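Local coordinates for protein hydrolase (PDB 4QKU) that probably hydrolyses fumarylacetoacetate to fumarate and acetoacetate, the last step of phenylalanine and tyrosine breakdown, with the help of a bound metal ion, at residues 255-260 and 433-438; 326-331 and 402-407. All blocks are in the same frame, centred on the assembly; numbering follows the deposited sequence.

Contact 1 of 2, residues 255-260 and 433-438; sequences NDWSAR and GRILPA. With NA (sodium ion), chain H; SO4 (sulfate ion), chain J.
Gly433 meets the indole of Trp257 with its bare backbone: its carbonyl O lies 3.8 Å from Trp257 CH2, and its CA is the nearest atom of 433-438 to Trp257 CZ2. With no side chain on Gly433, its backbone packs directly on the benzene part of the indole. Two residues on, Ile435 reaches back with its longer branch. Its CG1 is anti to the carbonyl carbon (chi1 -61°), and from there CD1 comes to 3.9 Å from Trp257 CZ3, approaching the ring obliquely. Val196 of strand 196-203 packs on both Trp257 and Ile435.

On the 255-260 side, Asn255 ND2 sits over one indole face, toward the rim. Asp256, centre of an inverse gamma turn, gives OD1 to the sodium ion at 2.4 Å, and Trp257 O binds it at 2.5 Å; Lys276, Ala279 and Thr280 complete the site, and Thr281 is hydrogen-bonded to Trp257 NE1. Ser258 OG donates to Asp256 O at 2.8 Å. Arg260 NH1 holds sulfate O3 at 2.8 Å in the guanidinium plane, and salt bridges to Asp220 and Glu222 fix its other nitrogens.

Trp257 is thus a metal ligand through its carbonyl and a buried packing residue through its ring, which joins the predicted magnesium site to strand 424-436 by van der Waals contact, with no hydrogen bond between the two segments.

Contact 2 of 2, residues 326-331 and 402-407; sequences LRAEGA and GSRTFI
The two backbones keep well apart, with CA atoms 8.6 Å from each other at Leu326 and Ile407 and 9.0 Å at Ala328 and Gly402, and no hydrogen bond crosses between them. CG of Arg404, set anti to the carbonyl carbon (chi1 -75°), lies 4.1 Å from Leu326 CD1; beyond it the chain bends and crosses Leu326 at about a right angle. Farther out, Arg404 NH2 lies 3.4 Å from Ala328 CB, a methyl that meets the guanidinium obliquely. Polar bonds hold that group: NE forms a salt bridge with Asp411, and NH1 donates to Ser403 O at 3.0 Å from above the carbonyl plane.

Past Ala328 the chain reverses in a type II beta turn, closed by Ala331 N to Ala328 O at 3.0 Å, with Gly330 taking the positive phi. Arg327, whose CB points away from 402-407, bonds across the turn by NH1 to Ala331 O at 3.2 Å.

The contact joins the end of strand 317-327, at its hairpin with strand 335-341, to the short strand 403-404, which pairs with 396-397. Leu413 of strand 412-421 packs against both Leu326 and Ile407, while Phe406 and Ile407 reach strand 219-229.

In the fold
Contact 2 is nested along the chain within the loop closed by contact 1, and their centres lie 13 Å apart. They meet in one hydrophobic cluster: Ile407 CG2 is 3.6 Å from Ile435 CG1, and Ile407 CD1 is 4.0 Å from Trp257 CZ3. A second junction puts Phe406 CE1 3.9 Å from CG of Arg260, which here bonds a sulfate probably from the crystallisation liquor. Contact 1 carries the sodium site, where magnesium is predicted to bind, and this sulfate also bonds to His156, the predicted proton acceptor, and to Gln263 and Lys276. Contact 2 lies away from these sites; its strand 317-327 belongs to the same sheet as strand 424-436 of contact 1.

Contact 1 of 2, residues 255-260 and 433-438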
loop_
_atom_site.group_PDB
_atom_site.type_symbol
_atom_site.label_atom_id
_atom_site.label_comp_id
_atom_site.label_asym_id
_atom_site.label_seq_id
_atom_site.Cartn_x
_atom_site.Cartn_y
_atom_site.Cartn_z
ATOM N N ASN B 255 14.433 -1.025 8.326
ATOM C CA ASN B 255 15.101 0.219 8.150
ATOM C C ASN B 255 14.257 1.048 7.226
ATOM O O ASN B 255 14.181 0.781 6.030
ATOM C CB ASN B 255 16.495 0.019 7.561
ATOM C CG ASN B 255 17.299 1.309 7.538
ATOM O OD1 ASN B 255 16.770 2.401 7.805
ATOM N ND2 ASN B 255 18.584 1.195 7.220
ATOM N N ASP B 256 13.619 2.068 7.791
ATOM C CA ASP B 256 12.784 2.946 7.002
ATOM C C ASP B 256 13.616 4.111 6.540
ATOM O O ASP B 256 13.539 5.207 7.107
ATOM C CB ASP B 256 11.568 3.448 7.759
ATOM C CG ASP B 256 10.667 4.323 6.879
ATOM O OD1 ASP B 256 10.756 4.213 5.632
ATOM O OD2 ASP B 256 9.904 5.144 7.415
ATOM N N TRP B 257 14.402 3.868 5.499
ATOM C CA TRP B 257 15.272 4.899 4.966
ATOM C C TRP B 257 14.479 6.153 4.711
ATOM O O TRP B 257 13.388 6.088 4.136
ATOM C CB TRP B 257 15.899 4.458 3.654
ATOM C CG TRP B 257 16.627 3.139 3.668
ATOM C CD1 TRP B 257 16.129 1.913 3.275
ATOM C CD2 TRP B 257 17.967 2.919 4.051
ATOM N NE1 TRP B 257 17.088 0.966 3.406
ATOM C CE2 TRP B 257 18.236 1.557 3.857
ATOM C CE3 TRP B 257 18.994 3.753 4.502
ATOM C CZ2 TRP B 257 19.476 1.009 4.115
ATOM C CZ3 TRP B 257 20.234 3.208 4.742
ATOM C CH2 TRP B 257 20.461 1.843 4.563
ATOM N N SER B 258 15.035 7.289 5.116
ATOM C CA SER B 258 14.345 8.577 5.056
ATOM C C SER B 258 15.244 9.670 4.478
ATOM O O SER B 258 16.414 9.767 4.853
ATOM C CB SER B 258 13.951 8.976 6.457
ATOM O OG SER B 258 13.174 7.970 7.077
ATOM N N ALA B 259 14.725 10.467 3.549
ATOM C CA ALA B 259 15.443 11.638 3.065
ATOM C C ALA B 259 14.904 12.880 3.763
ATOM O O ALA B 259 13.837 13.372 3.405
ATOM C CB ALA B 259 15.293 11.763 1.565
ATOM N N ARG B 260 15.636 13.388 4.748
ATOM C CA ARG B 260 15.082 14.395 5.666
ATOM C C ARG B 260 14.852 15.742 5.045
ATOM O O ARG B 260 13.901 16.437 5.431
ATOM C CB ARG B 260 15.972 14.604 6.883
ATOM C CG ARG B 260 16.322 13.335 7.625
ATOM C CD ARG B 260 15.087 12.596 8.033
ATOM N NE ARG B 260 15.317 11.605 9.077
ATOM C CZ ARG B 260 14.335 10.912 9.637
ATOM N NH1 ARG B 260 13.099 11.103 9.227
ATOM N NH2 ARG B 260 14.581 10.029 10.595
ATOM N N GLY B 433 22.226 -2.444 4.203
ATOM C CA GLY B 433 22.201 -1.846 2.874
ATOM C C GLY B 433 23.299 -0.838 2.668
ATOM O O GLY B 433 23.628 -0.085 3.588
ATOM N N ARG B 434 23.861 -0.829 1.455
ATOM C CA ARG B 434 24.899 0.129 1.081
ATOM C C ARG B 434 24.286 1.184 0.119
ATOM O O ARG B 434 23.496 0.862 -0.779
ATOM C CB ARG B 434 26.143 -0.578 0.502
ATOM N N ILE B 435 24.658 2.442 0.334
ATOM C CA ILE B 435 24.142 3.558 -0.442
ATOM C C ILE B 435 24.885 3.793 -1.766
ATOM O O ILE B 435 26.101 3.980 -1.782
ATOM C CB ILE B 435 24.224 4.848 0.391
ATOM C CG1 ILE B 435 23.389 4.700 1.646
ATOM C CG2 ILE B 435 23.767 6.042 -0.415
ATOM C CD1 ILE B 435 21.967 4.187 1.406
ATOM N N LEU B 436 24.144 3.773 -2.870
ATOM C CA LEU B 436 24.677 4.113 -4.194
ATOM C C LEU B 436 24.469 5.595 -4.449
ATOM O O LEU B 436 23.491 6.168 -3.971
ATOM C CB LEU B 436 23.965 3.307 -5.282
ATOM C CG LEU B 436 24.049 1.782 -5.179
ATOM C CD1 LEU B 436 23.234 1.164 -6.303
ATOM C CD2 LEU B 436 25.497 1.313 -5.247
ATOM N N PRO B 437 25.364 6.219 -5.224
ATOM C CA PRO B 437 25.192 7.602 -5.630
ATOM C C PRO B 437 23.855 7.886 -6.329
ATOM O O PRO B 437 23.303 7.014 -7.003
ATOM C CB PRO B 437 26.339 7.817 -6.640
ATOM C CG PRO B 437 27.359 6.811 -6.293
ATOM C CD PRO B 437 26.592 5.625 -5.802
ATOM N N ALA B 438 23.352 9.105 -6.158
ATOM C CA ALA B 438 22.141 9.542 -6.847
ATOM C C ALA B 438 22.356 9.585 -8.355
ATOM O O ALA B 438 23.442 9.907 -8.816
ATOM C CB ALA B 438 21.732 10.931 -6.355
HETATM NA NA NA H . 11.869 4.267 3.522
HETATM S S SO4 J . 9.831 10.607 11.370
HETATM O O1 SO4 J . 8.360 10.588 11.208
HETATM O O2 SO4 J . 10.225 9.484 12.239
HETATM O O3 SO4 J . 10.525 10.460 10.069
HETATM O O4 SO4 J . 10.193 11.914 11.968
#

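Contact 2 of 2, residues 326-331 and 402-407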
loop_
_atom_site.group_PDB
_atom_site.type_symbol
_atom_site.label_atom_id
_atom_site.label_comp_id
_atom_site.label_asym_id
_atom_site.label_seq_id
_atom_site.Cartn_x
_atom_site.Cartn_y
_atom_site.Cartn_z
ATOM N N LEU B 326 27.294 1.679 11.355
ATOM C CA LEU B 326 27.608 2.370 10.104
ATOM C C LEU B 326 29.067 2.086 9.754
ATOM O O LEU B 326 29.945 2.363 10.556
ATOM C CB LEU B 326 27.412 3.883 10.280
ATOM C CG LEU B 326 27.487 4.799 9.047
ATOM C CD1 LEU B 326 26.872 6.139 9.388
ATOM C CD2 LEU B 326 28.901 5.044 8.547
ATOM N N ARG B 327 29.314 1.573 8.549
ATOM C CA ARG B 327 30.665 1.315 8.047
ATOM C C ARG B 327 30.885 2.135 6.772
ATOM O O ARG B 327 30.201 1.930 5.790
ATOM C CB ARG B 327 30.848 -0.187 7.743
ATOM C CG ARG B 327 32.265 -0.626 7.383
ATOM C CD ARG B 327 32.315 -2.036 6.785
ATOM N NE ARG B 327 31.908 -3.059 7.750
ATOM C CZ ARG B 327 32.713 -3.745 8.592
ATOM N NH1 ARG B 327 34.034 -3.561 8.625
ATOM N NH2 ARG B 327 32.185 -4.638 9.436
ATOM N N ALA B 328 31.851 3.054 6.799
ATOM C CA ALA B 328 32.259 3.783 5.596
ATOM C C ALA B 328 32.827 2.819 4.589
ATOM O O ALA B 328 33.287 1.735 4.945
ATOM C CB ALA B 328 33.285 4.856 5.932
ATOM N N GLU B 329 32.763 3.193 3.324
ATOM C CA GLU B 329 33.300 2.352 2.287
ATOM C C GLU B 329 34.782 2.062 2.556
ATOM O O GLU B 329 35.582 2.982 2.746
ATOM C CB GLU B 329 33.140 3.034 0.941
ATOM C CG GLU B 329 33.606 2.199 -0.246
ATOM C CD GLU B 329 32.969 2.681 -1.532
ATOM O OE1 GLU B 329 33.073 3.910 -1.825
ATOM O OE2 GLU B 329 32.330 1.851 -2.225
ATOM N N GLY B 330 35.124 0.776 2.572
ATOM C CA GLY B 330 36.475 0.328 2.830
ATOM C C GLY B 330 36.960 0.346 4.283
ATOM O O GLY B 330 38.144 0.074 4.522
ATOM N N ALA B 331 36.094 0.667 5.248
ATOM C CA ALA B 331 36.513 0.649 6.658
ATOM C C ALA B 331 36.549 -0.791 7.154
ATOM O O ALA B 331 35.720 -1.616 6.763
ATOM C CB ALA B 331 35.617 1.501 7.534
ATOM N N GLY B 402 37.268 9.674 11.249
ATOM C CA GLY B 402 36.261 10.286 10.416
ATOM C C GLY B 402 35.014 10.531 11.213
ATOM O O GLY B 402 34.943 10.189 12.382
ATOM N N SER B 403 34.028 11.137 10.574
ATOM C CA SER B 403 32.802 11.494 11.254
ATOM C C SER B 403 31.650 11.609 10.252
ATOM O O SER B 403 31.865 11.729 9.047
ATOM C CB SER B 403 32.999 12.808 12.037
ATOM O OG SER B 403 32.927 13.942 11.187
ATOM N N ARG B 404 30.436 11.608 10.782
ATOM C CA ARG B 404 29.229 11.694 9.993
ATOM C C ARG B 404 28.204 12.597 10.650
ATOM O O ARG B 404 28.092 12.637 11.889
ATOM C CB ARG B 404 28.592 10.311 9.848
ATOM C CG ARG B 404 29.299 9.380 8.882
ATOM C CD ARG B 404 29.141 9.802 7.404
ATOM N NE ARG B 404 29.805 8.827 6.537
ATOM C CZ ARG B 404 31.125 8.756 6.342
ATOM N NH1 ARG B 404 31.962 9.634 6.904
ATOM N NH2 ARG B 404 31.623 7.797 5.575
ATOM N N THR B 405 27.449 13.315 9.811
ATOM C CA THR B 405 26.119 13.808 10.182
ATOM C C THR B 405 25.097 12.859 9.550
ATOM O O THR B 405 24.572 11.994 10.228
ATOM C CB THR B 405 25.871 15.261 9.733
ATOM O OG1 THR B 405 26.182 15.387 8.345
ATOM C CG2 THR B 405 26.749 16.214 10.525
ATOM N N PHE B 406 24.835 13.004 8.260
ATOM C CA PHE B 406 23.955 12.066 7.569
ATOM C C PHE B 406 24.743 11.080 6.726
ATOM O O PHE B 406 25.957 11.206 6.603
ATOM C CB PHE B 406 22.906 12.831 6.769
ATOM C CG PHE B 406 21.927 13.540 7.639
ATOM C CD1 PHE B 406 20.826 12.874 8.146
ATOM C CD2 PHE B 406 22.138 14.865 7.991
ATOM C CE1 PHE B 406 19.927 13.512 8.974
ATOM C CE2 PHE B 406 21.245 15.512 8.823
ATOM C CZ PHE B 406 20.135 14.833 9.317
ATOM N N ILE B 407 24.063 10.102 6.138
ATOM C CA ILE B 407 24.744 9.019 5.436
ATOM C C ILE B 407 25.388 9.500 4.135
ATOM O O ILE B 407 24.807 10.292 3.372
ATOM C CB ILE B 407 23.783 7.870 5.090
ATOM C CG1 ILE B 407 23.106 7.323 6.344
ATOM C CG2 ILE B 407 24.509 6.729 4.432
ATOM C CD1 ILE B 407 21.800 6.622 6.016
#